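Local coordinates for protein saframycin Mx1 synthetase B (Legionella pneumophila subsp. pneumophila, PDB 3KXW) that belongs to the fatty acid AMP ligases of the ANL superfamily and binds 5'-O-[(S)-(dodecanoyloxy)(hydroxy)phosphoryl]adenosine, at residues S376-Q381 with H447-Y452; D357-F362 with F396-E401; F318-F323 with S343-L348. One frame throughout, in Å; residues are numbered along the deposited sequence.

Interaction 1 of 3, residues S376-Q381 with H447-Y452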
# COMPACT_ATOMS: atom_id res chain seq x y z
N SER A 376 -0.28 -3.28 -17.16
CA SER A 376 -0.88 -3.66 -15.88
C SER A 376 -1.94 -4.77 -16.04
O SER A 376 -2.63 -5.10 -15.08
CB SER A 376 -1.48 -2.45 -15.14
OG SER A 376 -0.45 -1.59 -14.66
N GLY A 377 -2.05 -5.35 -17.23
CA GLY A 377 -2.89 -6.53 -17.39
C GLY A 377 -4.27 -6.27 -17.98
O GLY A 377 -4.56 -5.19 -18.46
N ASN A 378 -5.12 -7.29 -17.97
CA ASN A 378 -6.43 -7.16 -18.58
C ASN A 378 -7.40 -6.56 -17.58
O ASN A 378 -7.24 -6.80 -16.40
CB ASN A 378 -6.95 -8.56 -18.93
CG ASN A 378 -6.08 -9.27 -19.92
OD1 ASN A 378 -5.98 -8.88 -21.08
ND2 ASN A 378 -5.41 -10.31 -19.46
N PRO A 379 -8.43 -5.84 -18.06
CA PRO A 379 -9.47 -5.37 -17.14
C PRO A 379 -10.16 -6.54 -16.43
O PRO A 379 -10.68 -7.44 -17.10
CB PRO A 379 -10.47 -4.66 -18.06
CG PRO A 379 -9.63 -4.19 -19.23
CD PRO A 379 -8.61 -5.30 -19.42
N ILE A 380 -10.15 -6.53 -15.11
CA ILE A 380 -10.87 -7.51 -14.32
C ILE A 380 -12.18 -6.88 -13.86
O ILE A 380 -13.22 -7.51 -13.92
CB ILE A 380 -10.03 -7.98 -13.13
CG1 ILE A 380 -8.80 -8.73 -13.64
CG2 ILE A 380 -10.87 -8.84 -12.16
CD1 ILE A 380 -7.69 -8.88 -12.63
N GLN A 381 -12.11 -5.63 -13.38
CA GLN A 381 -13.28 -4.78 -13.30
C GLN A 381 -13.43 -4.14 -14.67
O GLN A 381 -12.45 -4.04 -15.40
CB GLN A 381 -13.13 -3.70 -12.23
CG GLN A 381 -12.87 -4.29 -10.84
CD GLN A 381 -13.00 -3.27 -9.72
OE1 GLN A 381 -13.90 -2.41 -9.73
NE2 GLN A 381 -12.09 -3.34 -8.77
N HIS A 447 -4.52 -1.18 -24.94
CA HIS A 447 -3.92 -1.69 -26.15
C HIS A 447 -4.09 -3.21 -26.18
O HIS A 447 -3.56 -3.91 -25.32
CB HIS A 447 -2.44 -1.30 -26.20
CG HIS A 447 -1.72 -1.82 -27.41
ND1 HIS A 447 -1.68 -1.13 -28.60
CD2 HIS A 447 -1.00 -2.95 -27.60
CE1 HIS A 447 -0.98 -1.82 -29.49
NE2 HIS A 447 -0.55 -2.93 -28.90
N GLU A 448 -4.83 -3.72 -27.15
CA GLU A 448 -5.09 -5.17 -27.21
C GLU A 448 -5.57 -5.71 -25.87
O GLU A 448 -5.11 -6.75 -25.35
CB GLU A 448 -3.85 -5.90 -27.72
CG GLU A 448 -3.35 -5.22 -28.99
CD GLU A 448 -2.31 -6.00 -29.73
OE1 GLU A 448 -1.67 -6.90 -29.14
OE2 GLU A 448 -2.10 -5.69 -30.93
N ASN A 449 -6.54 -4.97 -25.33
CA ASN A 449 -7.23 -5.26 -24.09
C ASN A 449 -6.31 -5.34 -22.88
O ASN A 449 -6.60 -6.06 -21.93
CB ASN A 449 -8.10 -6.51 -24.20
CG ASN A 449 -9.17 -6.57 -23.09
OD1 ASN A 449 -9.79 -5.56 -22.75
ND2 ASN A 449 -9.37 -7.76 -22.54
N GLU A 450 -5.20 -4.61 -22.92
CA GLU A 450 -4.39 -4.47 -21.72
C GLU A 450 -4.20 -3.02 -21.37
O GLU A 450 -4.09 -2.15 -22.25
CB GLU A 450 -3.08 -5.23 -21.86
CG GLU A 450 -3.36 -6.72 -22.02
CD GLU A 450 -2.16 -7.60 -21.80
OE1 GLU A 450 -1.19 -7.14 -21.18
OE2 GLU A 450 -2.21 -8.76 -22.23
N LEU A 451 -4.15 -2.74 -20.07
CA LEU A 451 -4.12 -1.37 -19.60
C LEU A 451 -2.68 -0.94 -19.35
O LEU A 451 -1.95 -1.60 -18.61
CB LEU A 451 -4.93 -1.23 -18.30
CG LEU A 451 -4.82 0.16 -17.68
CD1 LEU A 451 -5.52 1.20 -18.56
CD2 LEU A 451 -5.41 0.15 -16.28
N TYR A 452 -2.30 0.17 -19.97
CA TYR A 452 -1.01 0.81 -19.79
C TYR A 452 -1.22 2.12 -19.04
O TYR A 452 -1.79 3.06 -19.58
CB TYR A 452 -0.32 1.02 -21.14
CG TYR A 452 0.07 -0.31 -21.76
CD1 TYR A 452 1.34 -0.81 -21.61
CD2 TYR A 452 -0.87 -1.07 -22.46
CE1 TYR A 452 1.70 -2.03 -22.16
CE2 TYR A 452 -0.52 -2.30 -23.01
CZ TYR A 452 0.76 -2.77 -22.84
OH TYR A 452 1.13 -3.99 -23.38
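Pro379 presses CD of its ring against the carbonyl oxygen and the side-chain OD1 of Asn449, with CD 3.3 Å from Asn449 O and 3.5 Å from Asn449 OD1. The Asn449 side chain gets there because CG stands anti to the backbone N (chi1 -161°), which swings the amide across the proline at an oblique angle. Next to it along the chain, the backbones join. Ser376 N donates to Leu451 O at 2.8 Å, and Leu451 N returns a bond to Gly377 O at 3.0 Å. Gly377 O also receives a CA-H...O contact from Glu450, CA to O 3.3 Å, while Asn449 O takes a similar one from Asn378 CA. The type I' turn from His447 to Glu450 carries Asn449 up to the proline. The extended side chain of Glu450 crosses that of Asn378 obliquely, and its carboxylate is held by Ser375 OG and by a salt bridge to Lys346. Ser376 OG makes a weak hydrogen bond to 5'-O-[(S)-(dodecanoyloxy)(hydroxy)phosphoryl]adenosine. The cross-segment grip is therefore largely one of main-chain polar groups, and the backbone of a ligand-pocket residue is tied directly to the hairpin strand 450-456.

Interaction 2 of 3, residues D357-F362 with F396-E401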
# COMPACT_ATOMS: atom_id res chain seq x y z
N ASP A 357 -1.64 15.12 -29.67
CA ASP A 357 -2.94 14.57 -30.03
C ASP A 357 -3.55 13.68 -28.95
O ASP A 357 -4.66 13.18 -29.12
CB ASP A 357 -2.83 13.81 -31.35
CG ASP A 357 -1.53 13.01 -31.47
OD1 ASP A 357 -0.85 12.79 -30.43
OD2 ASP A 357 -1.19 12.60 -32.61
N HIS A 358 -2.82 13.48 -27.86
CA HIS A 358 -3.24 12.53 -26.82
C HIS A 358 -3.16 11.08 -27.27
O HIS A 358 -3.51 10.18 -26.52
CB HIS A 358 -4.65 12.83 -26.30
CG HIS A 358 -4.71 13.96 -25.32
ND1 HIS A 358 -5.82 14.76 -25.16
CD2 HIS A 358 -3.78 14.44 -24.46
CE1 HIS A 358 -5.57 15.68 -24.25
NE2 HIS A 358 -4.34 15.51 -23.80
N ARG A 359 -2.71 10.85 -28.50
CA ARG A 359 -2.56 9.49 -29.00
C ARG A 359 -1.17 8.95 -28.65
O ARG A 359 -0.23 9.71 -28.45
CB ARG A 359 -2.79 9.45 -30.51
CG ARG A 359 -4.18 9.97 -30.89
CD ARG A 359 -4.60 9.54 -32.26
NE ARG A 359 -5.93 10.04 -32.58
CZ ARG A 359 -7.05 9.32 -32.50
NH1 ARG A 359 -7.01 8.06 -32.09
NH2 ARG A 359 -8.21 9.87 -32.83
N VAL A 360 -1.06 7.63 -28.55
CA VAL A 360 0.20 7.00 -28.23
C VAL A 360 1.03 6.84 -29.52
O VAL A 360 0.54 6.37 -30.54
CB VAL A 360 0.01 5.62 -27.56
CG1 VAL A 360 1.38 4.99 -27.21
CG2 VAL A 360 -0.88 5.74 -26.30
N HIS A 361 2.29 7.24 -29.43
CA HIS A 361 3.22 7.16 -30.54
C HIS A 361 4.30 6.17 -30.20
O HIS A 361 5.02 6.32 -29.21
CB HIS A 361 3.75 8.56 -30.85
CG HIS A 361 2.65 9.54 -31.10
ND1 HIS A 361 2.02 9.65 -32.32
CD2 HIS A 361 2.00 10.39 -30.27
CE1 HIS A 361 1.06 10.55 -32.24
NE2 HIS A 361 1.02 11.00 -31.00
N PHE A 362 4.39 5.12 -31.01
CA PHE A 362 5.22 3.97 -30.70
C PHE A 362 6.57 4.07 -31.42
O PHE A 362 6.71 4.82 -32.37
CB PHE A 362 4.50 2.70 -31.14
CG PHE A 362 3.22 2.43 -30.40
CD1 PHE A 362 3.24 1.86 -29.14
CD2 PHE A 362 1.99 2.73 -30.98
CE1 PHE A 362 2.05 1.60 -28.46
CE2 PHE A 362 0.81 2.48 -30.31
CZ PHE A 362 0.84 1.90 -29.06
N PHE A 396 -8.74 3.10 -28.66
CA PHE A 396 -7.58 2.32 -28.22
C PHE A 396 -6.31 3.06 -28.64
O PHE A 396 -6.30 3.78 -29.65
CB PHE A 396 -7.59 0.90 -28.80
CG PHE A 396 -8.79 0.07 -28.41
CD1 PHE A 396 -9.37 0.20 -27.15
CD2 PHE A 396 -9.30 -0.87 -29.28
CE1 PHE A 396 -10.45 -0.57 -26.79
CE2 PHE A 396 -10.39 -1.65 -28.93
CZ PHE A 396 -10.97 -1.50 -27.68
N ASP A 397 -5.23 2.91 -27.87
CA ASP A 397 -3.99 3.65 -28.10
C ASP A 397 -4.21 5.15 -28.01
O ASP A 397 -3.46 5.93 -28.58
CB ASP A 397 -3.36 3.27 -29.45
CG ASP A 397 -2.97 1.83 -29.52
OD1 ASP A 397 -2.78 1.21 -28.45
OD2 ASP A 397 -2.84 1.29 -30.62
N GLN A 398 -5.24 5.54 -27.27
CA GLN A 398 -5.44 6.96 -26.98
C GLN A 398 -5.56 7.18 -25.47
O GLN A 398 -6.31 6.49 -24.79
CB GLN A 398 -6.70 7.49 -27.67
CG GLN A 398 -6.92 9.00 -27.44
CD GLN A 398 -8.01 9.55 -28.33
OE1 GLN A 398 -9.04 8.92 -28.52
NE2 GLN A 398 -7.77 10.73 -28.90
N VAL A 399 -4.79 8.14 -24.97
CA VAL A 399 -4.67 8.35 -23.54
C VAL A 399 -5.82 9.17 -22.98
O VAL A 399 -6.11 10.27 -23.46
CB VAL A 399 -3.32 9.03 -23.17
CG1 VAL A 399 -3.26 9.29 -21.68
CG2 VAL A 399 -2.14 8.16 -23.61
N GLY A 400 -6.47 8.64 -21.94
CA GLY A 400 -7.52 9.37 -21.27
C GLY A 400 -7.55 8.93 -19.82
O GLY A 400 -6.65 8.23 -19.36
N GLU A 401 -8.58 9.35 -19.10
CA GLU A 401 -8.71 8.97 -17.71
C GLU A 401 -9.24 7.55 -17.58
O GLU A 401 -10.10 7.11 -18.35
CB GLU A 401 -9.59 9.94 -16.92
CG GLU A 401 -9.61 9.62 -15.42
CD GLU A 401 -10.49 10.58 -14.62
OE1 GLU A 401 -11.38 11.23 -15.20
OE2 GLU A 401 -10.30 10.68 -13.39
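A near-parallel stack of two polar planes is the odd feature here: the amide of Gln398 lies over one face of the Arg359 guanidinium, the planes only 21° apart. Gln398 NE2 sits over the centre of the group, 3.9 Å from Arg359 CZ. Both ends are steadied by Asp395, whose carboxylate forms a salt bridge with Arg359 NH1 while its backbone N donates to Gln398 OE1. The glutamine reaches the stack with CG anti to the backbone N (chi1 -177°) and the chain extended beyond it.

At the same pair of residues, Arg359 and Gln398, the two backbones bridge once. Val399 N donates to His358 O at 2.9 Å, and Val360 N donates to Asp397 O, also at 2.9 Å. Val360 CG2 meets Val399 CG2 at 3.8 Å, and Phe445 of strand 442-447 packs against both valines.

At the other end the Asp397 carboxylate stands at the edge of the Phe362 ring, the planes 75° apart, with OD1 3.7 Å from Phe362 CZ. That places its negative charge by the ring's C-H rim, where it would probably be favourable. Asp397 OD1 has its stronger partner in His447 ND1, and the Phe362 ring meets the His447 ring as well.

Within the loop, His361 NE2 donates to Asp357 OD1 at 2.7 Å, in the ring plane and onto the syn lone pair, linking two residues of the loop four apart in sequence. Taken together this is an isolated beta bridge, by which the loop between strands 347-350 and 371-374 clips onto the lead-in to strand 400-405 of the antiparallel sheet.

Interaction 3 of 3, residues F318-F323 with S343-L348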
# COMPACT_ATOMS: atom_id res chain seq x y z
N PHE A 318 14.31 -17.92 -8.82
CA PHE A 318 13.32 -16.93 -9.23
C PHE A 318 13.18 -16.90 -10.75
O PHE A 318 14.18 -16.80 -11.46
CB PHE A 318 13.65 -15.52 -8.70
CG PHE A 318 12.58 -14.51 -9.06
CD1 PHE A 318 11.41 -14.43 -8.32
CD2 PHE A 318 12.73 -13.68 -10.16
CE1 PHE A 318 10.40 -13.53 -8.66
CE2 PHE A 318 11.74 -12.78 -10.53
CZ PHE A 318 10.56 -12.70 -9.78
N ARG A 319 11.94 -16.94 -11.25
CA ARG A 319 11.70 -16.87 -12.69
C ARG A 319 10.98 -15.58 -13.05
O ARG A 319 10.07 -15.15 -12.36
CB ARG A 319 10.85 -18.08 -13.15
CG ARG A 319 11.65 -19.38 -13.24
CD ARG A 319 10.81 -20.56 -13.76
NE ARG A 319 10.31 -20.31 -15.11
CZ ARG A 319 9.08 -19.90 -15.39
NH1 ARG A 319 8.18 -19.75 -14.42
NH2 ARG A 319 8.73 -19.67 -16.65
N LYS A 320 11.38 -14.96 -14.15
CA LYS A 320 10.82 -13.65 -14.48
C LYS A 320 9.33 -13.73 -14.79
O LYS A 320 8.62 -12.73 -14.62
CB LYS A 320 11.58 -13.00 -15.65
CG LYS A 320 11.24 -11.51 -15.86
CD LYS A 320 12.13 -10.86 -16.95
CE LYS A 320 11.83 -9.35 -17.10
NZ LYS A 320 12.61 -8.71 -18.24
N GLU A 321 8.88 -14.90 -15.23
CA GLU A 321 7.48 -15.14 -15.56
C GLU A 321 6.60 -15.02 -14.32
O GLU A 321 5.38 -14.90 -14.42
CB GLU A 321 7.30 -16.55 -16.16
CG GLU A 321 7.92 -16.76 -17.53
CD GLU A 321 9.45 -16.86 -17.50
OE1 GLU A 321 10.00 -17.14 -16.42
OE2 GLU A 321 10.08 -16.66 -18.56
N ALA A 322 7.20 -15.09 -13.14
CA ALA A 322 6.43 -14.95 -11.91
C ALA A 322 5.88 -13.52 -11.75
O ALA A 322 4.84 -13.30 -11.11
CB ALA A 322 7.30 -15.32 -10.71
N PHE A 323 6.58 -12.55 -12.33
CA PHE A 323 6.22 -11.15 -12.10
C PHE A 323 4.84 -10.88 -12.63
O PHE A 323 4.52 -11.27 -13.76
CB PHE A 323 7.20 -10.19 -12.78
CG PHE A 323 8.34 -9.78 -11.90
CD1 PHE A 323 8.11 -9.14 -10.69
CD2 PHE A 323 9.66 -9.99 -12.28
CE1 PHE A 323 9.16 -8.72 -9.89
CE2 PHE A 323 10.70 -9.60 -11.49
CZ PHE A 323 10.45 -8.94 -10.29
N SER A 343 2.29 -16.23 -17.07
CA SER A 343 2.58 -15.71 -18.39
C SER A 343 3.57 -14.53 -18.32
O SER A 343 3.66 -13.88 -17.28
CB SER A 343 1.28 -15.29 -19.07
OG SER A 343 1.53 -14.51 -20.22
N SER A 344 4.31 -14.27 -19.39
CA SER A 344 5.22 -13.12 -19.42
C SER A 344 4.42 -11.85 -19.59
O SER A 344 3.65 -11.74 -20.54
CB SER A 344 6.18 -13.20 -20.61
OG SER A 344 7.06 -14.31 -20.51
N TYR A 345 4.61 -10.87 -18.71
CA TYR A 345 3.90 -9.60 -18.87
C TYR A 345 4.35 -8.88 -20.15
O TYR A 345 5.48 -9.04 -20.61
CB TYR A 345 4.09 -8.70 -17.64
CG TYR A 345 5.52 -8.28 -17.40
CD1 TYR A 345 6.08 -7.23 -18.09
CD2 TYR A 345 6.31 -8.94 -16.45
CE1 TYR A 345 7.41 -6.85 -17.87
CE2 TYR A 345 7.62 -8.56 -16.22
CZ TYR A 345 8.16 -7.53 -16.93
OH TYR A 345 9.47 -7.16 -16.70
N LYS A 346 3.45 -8.09 -20.72
CA LYS A 346 3.75 -7.36 -21.95
C LYS A 346 4.32 -5.97 -21.70
O LYS A 346 4.06 -5.36 -20.67
CB LYS A 346 2.49 -7.28 -22.82
CG LYS A 346 1.92 -8.67 -23.18
CD LYS A 346 0.71 -8.54 -24.07
CE LYS A 346 0.12 -9.89 -24.44
NZ LYS A 346 -0.50 -10.56 -23.25
N THR A 347 5.10 -5.49 -22.66
CA THR A 347 5.59 -4.12 -22.63
C THR A 347 5.34 -3.44 -23.98
O THR A 347 5.13 -4.12 -25.00
CB THR A 347 7.10 -4.01 -22.25
OG1 THR A 347 7.93 -4.55 -23.29
CG2 THR A 347 7.38 -4.75 -20.93
N LEU A 348 5.32 -2.12 -23.98
CA LEU A 348 5.28 -1.35 -25.23
C LEU A 348 6.38 -0.32 -25.25
O LEU A 348 6.80 0.18 -24.21
CB LEU A 348 3.94 -0.65 -25.39
CG LEU A 348 2.75 -1.55 -25.71
CD1 LEU A 348 1.47 -0.72 -25.56
CD2 LEU A 348 2.91 -2.14 -27.11
O HOH W 1 9.14 -13.79 -18.84
O HOH W 2 5.66 -12.08 -16.25
O HOH W 3 2.59 -13.32 -14.67
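Van der Waals contact centres on the Tyr345 ring, which Phe323 approaches obliquely, CB 3.8 Å from Tyr345 CE2. Lys320 crosses the tyrosine at about a right angle, its extended chain bringing CE to 3.2 Å from Tyr345 OH. The tyrosine ring leans this way because its CG lies between the backbone N and the carbonyl carbon (chi1 63°). Met306 of helix 303-313 packs against both Phe323 and Tyr345.

Charges gather at the polar ends. Glu303, on that same helix, accepts a hydrogen bond from Tyr345 OH and pairs with Lys320 NZ, which Glu307 also engages. Arg319 NH2 comes 2.8 Å from Glu321 OE1, a salt bridge of charges alone, since the oxygen lies well out of the guanidinium plane.

Water supplies the remaining polar links, as no direct hydrogen bond spans the two segments. Water 2 accepts from Tyr345 N at 2.9 Å and can donate to Phe323 O and Ser343 O, though it has more acceptors in reach than protons. Water 3 also sits between those two carbonyls. Water 1 connects Ser344 OG, at 2.7 Å, to Glu321 OE2 through a weaker bond. Glu321 O and Ser343 O, 3.5 Å apart, are both acceptors and do not bond; the backbone link, between Phe323 O and Ser343 O, runs through waters, making this a hydrated junction next to the Tyr345 contact.

Overall arrangement
Interaction 1 is the most buried of the three and lies at the ligand pocket; interactions 2 and 3 are surface contacts. Interactions 1 and 2 reach the same antiparallel sheet and meet where His447 ND1 approaches Asp397 OD1 at 2.6 Å, a probable hydrogen bond. Interaction 3 sits nearer helix 303-313, yet it joins interaction 1 through the salt bridge of Lys346 with Glu450. Leu348, in a segment of interaction 3, touches residues of both other interactions: Phe362, His447 and Tyr452. Direct backbone bonds hold interactions 1 and 2, the second adding stacked polar side chains at the surface, whereas interaction 3 relies on waters and a tyrosine.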